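Local structure of exoglucanase A (Cellulomonas fimi, 7CBD) at residues S258-E263 / K397-L402. The protein hydrolyses the beta-1,4-glucosidic linkages of cellulose with inversion of anomeric configuration, releasing cellobiose from the non-reducing chain ends. Residues are numbered along the deposited sequence; the frame is centred on the assembly and turned at random. Where two conformers were deposited one is given.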
loop_
_atom_site.group_PDB
_atom_site.type_symbol
_atom_site.label_atom_id
_atom_site.label_comp_id
_atom_site.label_asym_id
_atom_site.label_seq_id
_atom_site.Cartn_x
_atom_site.Cartn_y
_atom_site.Cartn_z
ATOM N N SER A 258 5.426 13.973 -21.750
ATOM C CA SER A 258 4.229 14.698 -22.160
ATOM C C SER A 258 3.149 13.785 -22.722
ATOM O O SER A 258 2.082 14.278 -23.102
ATOM C CB SER A 258 4.575 15.778 -23.181
ATOM O OG SER A 258 4.885 15.212 -24.438
ATOM N N SER A 259 3.403 12.480 -22.786
ATOM C CA SER A 259 2.390 11.523 -23.197
ATOM C C SER A 259 1.147 11.632 -22.315
ATOM O O SER A 259 1.199 12.068 -21.160
ATOM C CB SER A 259 2.950 10.104 -23.089
ATOM O OG SER A 259 3.364 9.811 -21.761
ATOM N N LYS A 260 0.018 11.191 -22.876
ATOM C CA LYS A 260 -1.243 11.138 -22.142
ATOM C C LYS A 260 -1.100 10.369 -20.831
ATOM O O LYS A 260 -1.693 10.740 -19.811
ATOM C CB LYS A 260 -2.302 10.490 -23.042
ATOM C CG LYS A 260 -3.727 10.501 -22.511
ATOM C CD LYS A 260 -4.679 9.798 -23.487
ATOM C CE LYS A 260 -6.135 10.010 -23.094
ATOM N NZ LYS A 260 -7.098 9.459 -24.094
ATOM N N PHE A 261 -0.310 9.301 -20.833
ATOM C CA PHE A 261 -0.211 8.491 -19.628
ATOM C C PHE A 261 0.535 9.210 -18.510
ATOM O O PHE A 261 0.208 9.021 -17.332
ATOM C CB PHE A 261 0.463 7.159 -19.944
ATOM C CG PHE A 261 0.350 6.148 -18.838
ATOM C CD1 PHE A 261 -0.868 5.549 -18.549
ATOM C CD2 PHE A 261 1.458 5.806 -18.073
ATOM C CE1 PHE A 261 -0.974 4.612 -17.535
ATOM C CE2 PHE A 261 1.359 4.864 -17.062
ATOM C CZ PHE A 261 0.144 4.272 -16.792
ATOM N N TYR A 262 1.540 10.025 -18.838
ATOM C CA TYR A 262 2.367 10.594 -17.780
ATOM C C TYR A 262 2.055 12.049 -17.443
ATOM O O TYR A 262 2.405 12.490 -16.347
ATOM C CB TYR A 262 3.865 10.398 -18.060
ATOM C CG TYR A 262 4.300 8.960 -17.912
ATOM C CD1 TYR A 262 4.121 8.276 -16.717
ATOM C CD2 TYR A 262 4.867 8.279 -18.976
ATOM C CE1 TYR A 262 4.506 6.956 -16.589
ATOM C CE2 TYR A 262 5.261 6.960 -18.863
ATOM C CZ TYR A 262 5.080 6.301 -17.670
ATOM O OH TYR A 262 5.469 4.984 -17.572
ATOM N N GLU A 263 1.418 12.806 -18.338
ATOM C CA GLU A 263 0.943 14.157 -17.999
ATOM C C GLU A 263 2.072 15.039 -17.458
ATOM O O GLU A 263 1.887 15.803 -16.508
ATOM C CB GLU A 263 -0.229 14.114 -17.007
ATOM C CG GLU A 263 -1.459 13.365 -17.504
ATOM C CD GLU A 263 -2.565 13.242 -16.457
ATOM O OE1 GLU A 263 -2.286 13.366 -15.243
ATOM O OE2 GLU A 263 -3.725 12.994 -16.857
ATOM N N LYS A 397 -11.444 12.188 -13.027
ATOM C CA LYS A 397 -10.149 12.014 -12.374
ATOM C C LYS A 397 -9.156 11.245 -13.237
ATOM O O LYS A 397 -7.969 11.189 -12.888
ATOM C CB LYS A 397 -10.302 11.229 -11.065
ATOM C CG LYS A 397 -11.230 11.797 -9.999
ATOM C CD LYS A 397 -11.325 10.783 -8.851
ATOM C CE LYS A 397 -12.245 11.220 -7.725
ATOM N NZ LYS A 397 -12.185 10.252 -6.578
ATOM N N LEU A 398 -9.623 10.617 -14.319
ATOM C CA LEU A 398 -8.795 9.837 -15.228
ATOM C C LEU A 398 -8.736 10.465 -16.615
ATOM O O LEU A 398 -8.609 9.756 -17.618
ATOM C CB LEU A 398 -9.321 8.405 -15.309
ATOM C CG LEU A 398 -9.509 7.702 -13.962
ATOM C CD1 LEU A 398 -10.039 6.289 -14.163
ATOM C CD2 LEU A 398 -8.207 7.687 -13.156
ATOM N N ASN A 399 -8.810 11.793 -16.691
ATOM C CA ASN A 399 -8.834 12.496 -17.969
ATOM C C ASN A 399 -9.968 11.972 -18.856
ATOM O O ASN A 399 -9.787 11.682 -20.040
ATOM C CB ASN A 399 -7.471 12.428 -18.668
ATOM C CG ASN A 399 -7.373 13.368 -19.852
ATOM O OD1 ASN A 399 -8.228 14.236 -20.047
ATOM N ND2 ASN A 399 -6.326 13.205 -20.651
ATOM N N ASN A 400 -11.156 11.827 -18.252
ATOM C CA ASN A 400 -12.370 11.428 -18.970
ATOM C C ASN A 400 -12.201 10.085 -19.676
ATOM O O ASN A 400 -12.442 9.959 -20.881
ATOM C CB ASN A 400 -12.829 12.512 -19.947
ATOM C CG ASN A 400 -13.368 13.727 -19.246
ATOM O OD1 ASN A 400 -13.856 13.641 -18.118
ATOM N ND2 ASN A 400 -13.308 14.870 -19.917
ATOM N N GLN A 401 -11.785 9.074 -18.911
ATOM C CA GLN A 401 -11.630 7.716 -19.408
ATOM C C GLN A 401 -12.289 6.750 -18.435
ATOM O O GLN A 401 -12.482 7.060 -17.258
ATOM C CB GLN A 401 -10.147 7.354 -19.582
ATOM C CG GLN A 401 -9.438 8.236 -20.612
ATOM C CD GLN A 401 -7.959 7.951 -20.716
ATOM O OE1 GLN A 401 -7.511 7.272 -21.647
ATOM N NE2 GLN A 401 -7.187 8.463 -19.760
ATOM N N LEU A 402 -12.639 5.569 -18.942
ATOM C CA LEU A 402 -13.187 4.514 -18.098
ATOM C C LEU A 402 -12.180 4.074 -17.037
ATOM O O LEU A 402 -10.964 4.132 -17.233
ATOM C CB LEU A 402 -13.572 3.308 -18.949
ATOM C CG LEU A 402 -14.827 3.472 -19.811
ATOM C CD1 LEU A 402 -14.947 2.344 -20.819
ATOM C CD2 LEU A 402 -16.091 3.550 -18.948
HETATM O O HOH W 1 -4.029 12.097 -19.377
#
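The CA atoms come nearest at K260 and N399, 8.8 Å apart, so side chains and one water bridge the segments. K260 does most of the reaching. Its CG lies anti to the backbone N (chi1 -173°) and the chain runs fully extended, which carries the ammonium across to the amide of Q401. The two side chains meet from opposite directions. K260 NZ makes a weak hydrogen bond of 3.3 Å to Q401 OE1, and K260 CE lies 3.6 Å from Q401 CD. The Q401 amide is itself fixed by its other end: Q401 NE2 donates to L398 O at 2.9 Å, almost straight at 169°, with the acceptor close to the amide plane. This bond across the turn leaves OE1 facing the lysine. With an alanine here, L398 O would probably lose its side-chain donor and the K260 ammonium its weak amide acceptor. N399 crosses the lysine chain obliquely, its ND2 4.0 Å from K260 CE. The same ND2 donates to a water that in turn donates to K260 O and, at 2.7 Å, to E263 OE2. One water thus ties three residues of the two segments together. E263 OE2 also hydrogen-bonds H330 NE2, a second partner for the same oxygen. This is a small polar surface contact of the family 6 catalytic domain of the longer protein, away from the predicted catalytic aspartates. Residues 258-263 belong to the loop between strand 254-255 and helix 270-283, and S259, F261 and Y262 pack on V320 of helix 316-323. Residues 397-402 run from the turn after strand 394-395 into strand 401-402, its antiparallel partner. A G1 beta bulge at N400 and Q401, opposite S395, marks the start of the return strand.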